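Local atomic coordinates of tannase (Lactobacillus plantarum, PDB entry 4JUI), a protein that binds a gallate ester in its pocket and probably hydrolyses galloyl ester bonds of tannins, as an esterase related to the alpha/beta-hydrolases. Residues 16-21 with 98-103; 216-221 with 340-345. The protein carries 1 engineered substitution. All coordinates share one frame; numbering follows the deposited sequence.

Contact 1 (16-21 with 98-103)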
loop_
_atom_site.group_PDB
_atom_site.type_symbol
_atom_site.label_atom_id
_atom_site.label_comp_id
_atom_site.label_asym_id
_atom_site.label_seq_id
_atom_site.Cartn_x
_atom_site.Cartn_y
_atom_site.Cartn_z
ATOM N N GLU A 16 29.298 3.494 -5.053
ATOM C CA GLU A 16 28.597 4.265 -6.071
ATOM C C GLU A 16 28.229 5.625 -5.478
ATOM O O GLU A 16 28.402 5.856 -4.277
ATOM C CB GLU A 16 27.332 3.523 -6.544
ATOM C CG GLU A 16 27.639 2.266 -7.355
ATOM C CD GLU A 16 26.403 1.481 -7.750
ATOM O OE1 GLU A 16 25.279 2.012 -7.627
ATOM O OE2 GLU A 16 26.564 0.323 -8.194
ATOM N N GLN A 17 27.727 6.526 -6.317
ATOM C CA GLN A 17 27.246 7.817 -5.821
ATOM C C GLN A 17 26.066 8.327 -6.642
ATOM O O GLN A 17 25.875 7.934 -7.798
ATOM C CB GLN A 17 28.371 8.858 -5.782
ATOM C CG GLN A 17 28.933 9.225 -7.145
ATOM C CD GLN A 17 30.050 10.265 -7.063
ATOM O OE1 GLN A 17 30.140 11.031 -6.099
ATOM N NE2 GLN A 17 30.907 10.292 -8.082
ATOM N N VAL A 18 25.266 9.185 -6.017
ATOM C CA VAL A 18 24.087 9.746 -6.659
ATOM C C VAL A 18 23.907 11.166 -6.139
ATOM O O VAL A 18 24.272 11.466 -4.996
ATOM C CB VAL A 18 22.833 8.879 -6.381
ATOM C CG1 VAL A 18 22.389 9.014 -4.930
ATOM C CG2 VAL A 18 21.705 9.226 -7.342
ATOM N N GLN A 19 23.376 12.049 -6.980
ATOM C CA GLN A 19 23.124 13.424 -6.561
ATOM C C GLN A 19 21.770 13.570 -5.866
ATOM O O GLN A 19 20.746 13.096 -6.368
ATOM C CB GLN A 19 23.208 14.377 -7.755
ATOM C CG GLN A 19 24.595 14.460 -8.369
ATOM C CD GLN A 19 25.622 15.045 -7.416
ATOM O OE1 GLN A 19 26.589 14.377 -7.037
ATOM N NE2 GLN A 19 25.426 16.304 -7.030
ATOM N N VAL A 20 21.775 14.213 -4.702
ATOM C CA VAL A 20 20.540 14.517 -3.985
ATOM C C VAL A 20 20.583 15.966 -3.541
ATOM O O VAL A 20 21.503 16.368 -2.818
ATOM C CB VAL A 20 20.350 13.618 -2.747
ATOM C CG1 VAL A 20 19.067 13.998 -2.008
ATOM C CG2 VAL A 20 20.310 12.157 -3.151
ATOM N N ALA A 21 19.602 16.753 -3.980
ATOM C CA ALA A 21 19.568 18.177 -3.655
ATOM C C ALA A 21 20.880 18.870 -3.995
ATOM O O ALA A 21 21.336 19.743 -3.255
ATOM C CB ALA A 21 19.224 18.385 -2.182
ATOM N N THR A 98 13.199 8.229 -3.937
ATOM C CA THR A 98 13.013 7.957 -2.515
ATOM C C THR A 98 14.199 7.202 -1.911
ATOM O O THR A 98 14.601 7.481 -0.777
ATOM C CB THR A 98 11.727 7.174 -2.269
ATOM O OG1 THR A 98 10.625 7.973 -2.694
ATOM C CG2 THR A 98 11.581 6.842 -0.792
ATOM N N ILE A 99 14.753 6.251 -2.662
ATOM C CA ILE A 99 15.943 5.525 -2.221
ATOM C C ILE A 99 17.128 6.480 -2.038
ATOM O O ILE A 99 17.873 6.377 -1.063
ATOM C CB ILE A 99 16.319 4.399 -3.207
ATOM C CG1 ILE A 99 15.164 3.393 -3.322
ATOM C CG2 ILE A 99 17.622 3.714 -2.779
ATOM C CD1 ILE A 99 15.469 2.211 -4.241
ATOM N N GLN A 100 17.297 7.402 -2.981
ATOM C CA GLN A 100 18.348 8.415 -2.896
ATOM C C GLN A 100 18.206 9.238 -1.626
ATOM O O GLN A 100 19.175 9.458 -0.907
ATOM C CB GLN A 100 18.269 9.341 -4.108
ATOM C CG GLN A 100 18.507 8.644 -5.427
ATOM C CD GLN A 100 18.093 9.490 -6.617
ATOM O OE1 GLN A 100 17.746 10.662 -6.470
ATOM N NE2 GLN A 100 18.128 8.896 -7.806
ATOM N N GLN A 101 16.987 9.686 -1.350
ATOM C CA GLN A 101 16.739 10.520 -0.174
ATOM C C GLN A 101 16.907 9.727 1.114
ATOM O O GLN A 101 17.389 10.255 2.108
ATOM C CB GLN A 101 15.332 11.122 -0.237
ATOM C CG GLN A 101 15.123 12.075 -1.412
ATOM C CD GLN A 101 15.597 13.488 -1.131
ATOM O OE1 GLN A 101 16.253 13.755 -0.119
ATOM N NE2 GLN A 101 15.263 14.407 -2.031
ATOM N N ALA A 102 16.526 8.452 1.081
ATOM C CA ALA A 102 16.666 7.571 2.245
ATOM C C ALA A 102 18.135 7.371 2.591
ATOM O O ALA A 102 18.521 7.364 3.754
ATOM C CB ALA A 102 15.994 6.230 1.972
ATOM N N LEU A 103 18.959 7.200 1.570
ATOM C CA LEU A 103 20.388 7.007 1.788
ATOM C C LEU A 103 21.008 8.252 2.413
ATOM O O LEU A 103 21.864 8.162 3.289
ATOM C CB LEU A 103 21.073 6.658 0.467
ATOM C CG LEU A 103 20.708 5.261 -0.049
ATOM C CD1 LEU A 103 21.184 5.048 -1.489
ATOM C CD2 LEU A 103 21.284 4.190 0.869
#
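V18 and V20, two residues apart on strand 14-20 and both with CB directed at helix 96-104, grip Q100 along its length. The axes of the two elements cross almost perpendicularly (-94°) and approach to 8.7 Å, so the helix meets the strand at a short crossing point. From CB outward, Q100 first meets V20, its CB lying 3.6 Å from V20 CG2. The next carbon reaches V18, with Q100 CG 3.8 Å from V18 CG2. CG of Q100 lies anti to the carbonyl carbon and the chain runs on extended (chi2 166°), which carries the flat end over the same methyl: Q100 CD is 3.7 Å and Q100 NE2 3.6 Å from V18 CG2. Here the two side chains cross at about a right angle. OE1 of Q100 comes no closer than 3.9 Å to Q19 O, an approach of two acceptors and not a bond. The amide finds its polar partner elsewhere, as NE2 is hydrogen-bonded to P87 O, which helps to hold the amide end that V18 packs against.

Q101 adds a second amide from the next helical position. Its bend at chi2 (-84°) turns the group to V20, where Q101 OE1 lies 3.4 Å from V20 CG1. Apolar branches against glutamine chains therefore make up the join, and V20 is its buried member. In fold terms, an outermost strand of the mixed sheet meets a helix of the beta-alpha-beta crossover between strands 70-73 and 108-112, an arrangement consistent with the alpha/beta-hydrolase fold.

Contact 2 (216-221 with 340-345). With EGR (ethyl 3,4,5-trihydroxybenzoate), chain C.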
loop_
_atom_site.group_PDB
_atom_site.type_symbol
_atom_site.label_atom_id
_atom_site.label_comp_id
_atom_site.label_asym_id
_atom_site.label_seq_id
_atom_site.Cartn_x
_atom_site.Cartn_y
_atom_site.Cartn_z
ATOM N N ALA A 216 -17.877 0.275 0.226
ATOM C CA ALA A 216 -17.369 1.576 0.649
ATOM C C ALA A 216 -17.451 2.566 -0.501
ATOM O O ALA A 216 -17.809 3.733 -0.299
ATOM C CB ALA A 216 -15.943 1.459 1.137
ATOM N N TYR A 217 -17.131 2.099 -1.707
ATOM C CA TYR A 217 -17.051 3.001 -2.848
ATOM C C TYR A 217 -18.416 3.583 -3.174
ATOM O O TYR A 217 -18.537 4.762 -3.506
ATOM C CB TYR A 217 -16.470 2.288 -4.070
ATOM C CG TYR A 217 -15.806 3.233 -5.036
ATOM C CD1 TYR A 217 -16.446 3.628 -6.203
ATOM C CD2 TYR A 217 -14.531 3.733 -4.775
ATOM C CE1 TYR A 217 -15.835 4.505 -7.096
ATOM C CE2 TYR A 217 -13.912 4.603 -5.653
ATOM C CZ TYR A 217 -14.565 4.987 -6.807
ATOM O OH TYR A 217 -13.962 5.857 -7.675
ATOM N N GLU A 218 -19.441 2.748 -3.086
ATOM C CA GLU A 218 -20.793 3.197 -3.374
ATOM C C GLU A 218 -21.391 4.008 -2.244
ATOM O O GLU A 218 -22.206 4.896 -2.487
ATOM C CB GLU A 218 -21.699 2.018 -3.757
ATOM C CG GLU A 218 -21.190 1.314 -5.009
ATOM C CD GLU A 218 -20.820 2.300 -6.112
ATOM O OE1 GLU A 218 -21.646 3.189 -6.429
ATOM O OE2 GLU A 218 -19.704 2.192 -6.668
ATOM N N TRP A 219 -21.010 3.708 -1.010
ATOM C CA TRP A 219 -21.424 4.575 0.087
ATOM C C TRP A 219 -20.934 5.999 -0.194
ATOM O O TRP A 219 -21.659 6.971 0.019
ATOM C CB TRP A 219 -20.897 4.065 1.435
ATOM C CG TRP A 219 -21.049 5.082 2.557
ATOM C CD1 TRP A 219 -22.166 5.318 3.304
ATOM C CD2 TRP A 219 -20.048 5.993 3.037
ATOM N NE1 TRP A 219 -21.925 6.317 4.213
ATOM C CE2 TRP A 219 -20.632 6.745 4.076
ATOM C CE3 TRP A 219 -18.716 6.241 2.693
ATOM C CZ2 TRP A 219 -19.929 7.739 4.770
ATOM C CZ3 TRP A 219 -18.020 7.220 3.378
ATOM C CH2 TRP A 219 -18.626 7.959 4.408
ATOM N N GLN A 220 -19.713 6.105 -0.708
ATOM C CA GLN A 220 -19.129 7.406 -1.014
ATOM C C GLN A 220 -19.709 8.054 -2.267
ATOM O O GLN A 220 -20.046 9.239 -2.255
ATOM C CB GLN A 220 -17.605 7.294 -1.167
ATOM C CG GLN A 220 -16.945 8.639 -1.423
ATOM C CD GLN A 220 -15.464 8.568 -1.201
ATOM O OE1 GLN A 220 -15.011 8.064 -0.171
ATOM N NE2 GLN A 220 -14.689 9.051 -2.172
ATOM N N PHE A 221 -19.828 7.286 -3.349
ATOM C CA PHE A 221 -20.123 7.890 -4.653
ATOM C C PHE A 221 -21.523 7.681 -5.206
ATOM O O PHE A 221 -21.821 8.144 -6.313
ATOM C CB PHE A 221 -19.092 7.470 -5.702
ATOM C CG PHE A 221 -17.763 8.157 -5.557
ATOM C CD1 PHE A 221 -17.654 9.532 -5.738
ATOM C CD2 PHE A 221 -16.625 7.429 -5.264
ATOM C CE1 PHE A 221 -16.427 10.169 -5.615
ATOM C CE2 PHE A 221 -15.379 8.054 -5.141
ATOM C CZ PHE A 221 -15.288 9.432 -5.319
ATOM N N LEU A 340 -14.989 16.473 -6.869
ATOM C CA LEU A 340 -13.826 15.601 -7.001
ATOM C C LEU A 340 -13.987 14.615 -8.166
ATOM O O LEU A 340 -13.005 14.267 -8.830
ATOM C CB LEU A 340 -13.627 14.829 -5.694
ATOM C CG LEU A 340 -12.295 14.138 -5.438
ATOM C CD1 LEU A 340 -11.210 15.199 -5.388
ATOM C CD2 LEU A 340 -12.350 13.366 -4.131
ATOM N N THR A 341 -15.236 14.203 -8.400
ATOM C CA THR A 341 -15.654 13.194 -9.403
ATOM C C THR A 341 -15.432 11.725 -9.024
ATOM O O THR A 341 -14.470 11.370 -8.353
ATOM C CB THR A 341 -15.070 13.409 -10.825
ATOM O OG1 THR A 341 -13.696 13.008 -10.847
ATOM C CG2 THR A 341 -15.205 14.850 -11.262
ATOM N N ARG A 342 -16.356 10.880 -9.472
ATOM C CA ARG A 342 -16.230 9.435 -9.343
ATOM C C ARG A 342 -15.234 8.909 -10.386
ATOM O O ARG A 342 -15.241 9.366 -11.534
ATOM C CB ARG A 342 -17.609 8.798 -9.566
ATOM C CG ARG A 342 -17.582 7.290 -9.742
ATOM C CD ARG A 342 -18.884 6.768 -10.326
ATOM N NE ARG A 342 -19.927 6.597 -9.320
ATOM C CZ ARG A 342 -20.093 5.498 -8.585
ATOM N NH1 ARG A 342 -21.088 5.446 -7.711
ATOM N NH2 ARG A 342 -19.280 4.453 -8.727
ATOM N N MET A 343 -14.381 7.963 -9.997
ATOM C CA MET A 343 -13.411 7.376 -10.927
ATOM C C MET A 343 -13.882 6.044 -11.503
ATOM O O MET A 343 -13.863 5.835 -12.719
ATOM C CB MET A 343 -12.057 7.180 -10.241
ATOM C CG MET A 343 -11.047 6.401 -11.081
ATOM S SD MET A 343 -9.554 5.979 -10.157
ATOM C CE MET A 343 -8.647 5.058 -11.405
ATOM N N LYS A 344 -14.299 5.146 -10.620
ATOM C CA LYS A 344 -14.614 3.773 -11.000
ATOM C C LYS A 344 -16.106 3.528 -11.110
ATOM O O LYS A 344 -16.902 4.210 -10.465
ATOM C CB LYS A 344 -14.012 2.812 -9.979
ATOM C CG LYS A 344 -12.490 2.816 -9.999
ATOM C CD LYS A 344 -11.912 1.924 -8.923
ATOM C CE LYS A 344 -10.388 1.910 -9.034
ATOM N NZ LYS A 344 -9.749 1.051 -8.005
ATOM N N ALA A 345 -16.473 2.543 -11.925
ATOM C CA ALA A 345 -17.876 2.169 -12.124
ATOM C C ALA A 345 -18.341 1.204 -11.030
ATOM O O ALA A 345 -17.756 1.173 -9.947
ATOM C CB ALA A 345 -18.080 1.561 -13.496
HETATM C C01 EGR C . -2.490 1.343 -10.479
HETATM C C02 EGR C . -2.328 2.315 -9.344
HETATM O O03 EGR C . -2.233 1.842 -8.028
HETATM C C04 EGR C . -2.546 0.539 -7.638
HETATM O O05 EGR C . -1.765 -0.181 -7.022
HETATM C C06 EGR C . -3.966 0.120 -7.684
HETATM C C07 EGR C . -4.279 -1.215 -7.502
HETATM C C08 EGR C . -5.597 -1.609 -7.567
HETATM O O09 EGR C . -5.918 -2.935 -7.389
HETATM C C10 EGR C . -6.590 -0.666 -7.805
HETATM O O11 EGR C . -7.907 -1.064 -7.859
HETATM C C12 EGR C . -6.266 0.672 -7.977
HETATM O O13 EGR C . -7.228 1.618 -8.214
HETATM C C14 EGR C . -4.946 1.064 -7.913
#
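A first torsion of 168° and a bend at chi3 (-82°) bring the R342 guanidinium end-on to E218, whose own chain bends at chi2 to meet it. The salt bridge is two-pronged: R342 NH1 lies 2.7 Å from E218 OE1, and R342 NH2 donates to the syn lone pair of OE2. The carboxylate of E218 and the guanidinium of R342 are nearly coplanar, 18° apart. R342 NH2 also bonds K344 O at 3.0 Å, nearly in the guanidinium plane, and NE is taken by I224 O. F221 CB covers one face of the guanidinium, while R342 CA sits 4.0 Å from the F221 ring centroid in a CH-pi contact. With an alanine here, the E218 carboxylate, also bonded through OE1 to S259 OG, would probably lose its charged mate and K344 O its guanidinium donor.

Beside this, Y217 OH accepts hydrogen bonds from K344 N (3.0 Å) and, less straight, from M343 N (3.2 Å), and is also bonded to R421 O, pinning the loop backbone. From there the extended K344 chain delivers NZ to two ligand hydroxyls, EGR O13 (2.6 Å) and EGR O11 (2.8 Å), and to D422 O. Helix 210-221 thus acts as second shell to the galloyl-binding pocket.

How the contacts relate
The two contacts lie on opposite sides of the chain's centre, with their own centres about 38 Å apart and nearest atoms about 21 Å apart; they share no secondary-structure element. Contact 1 is a surface contact of 230 Å², joining an outermost sheet strand to a helix by methyl-to-glutamine contacts, with no hydrogen bond or salt bridge between the two segments. Contact 2 is buried, covers 362 Å², and packs a helix against an irregular loop, where a salt bridge and several hydrogen bonds join the helix to the loop. Position matches chemistry: 16-21 with 98-103 lies far from the ligand pocket, whereas 216-221 with 340-345 includes a ligand-binding lysine.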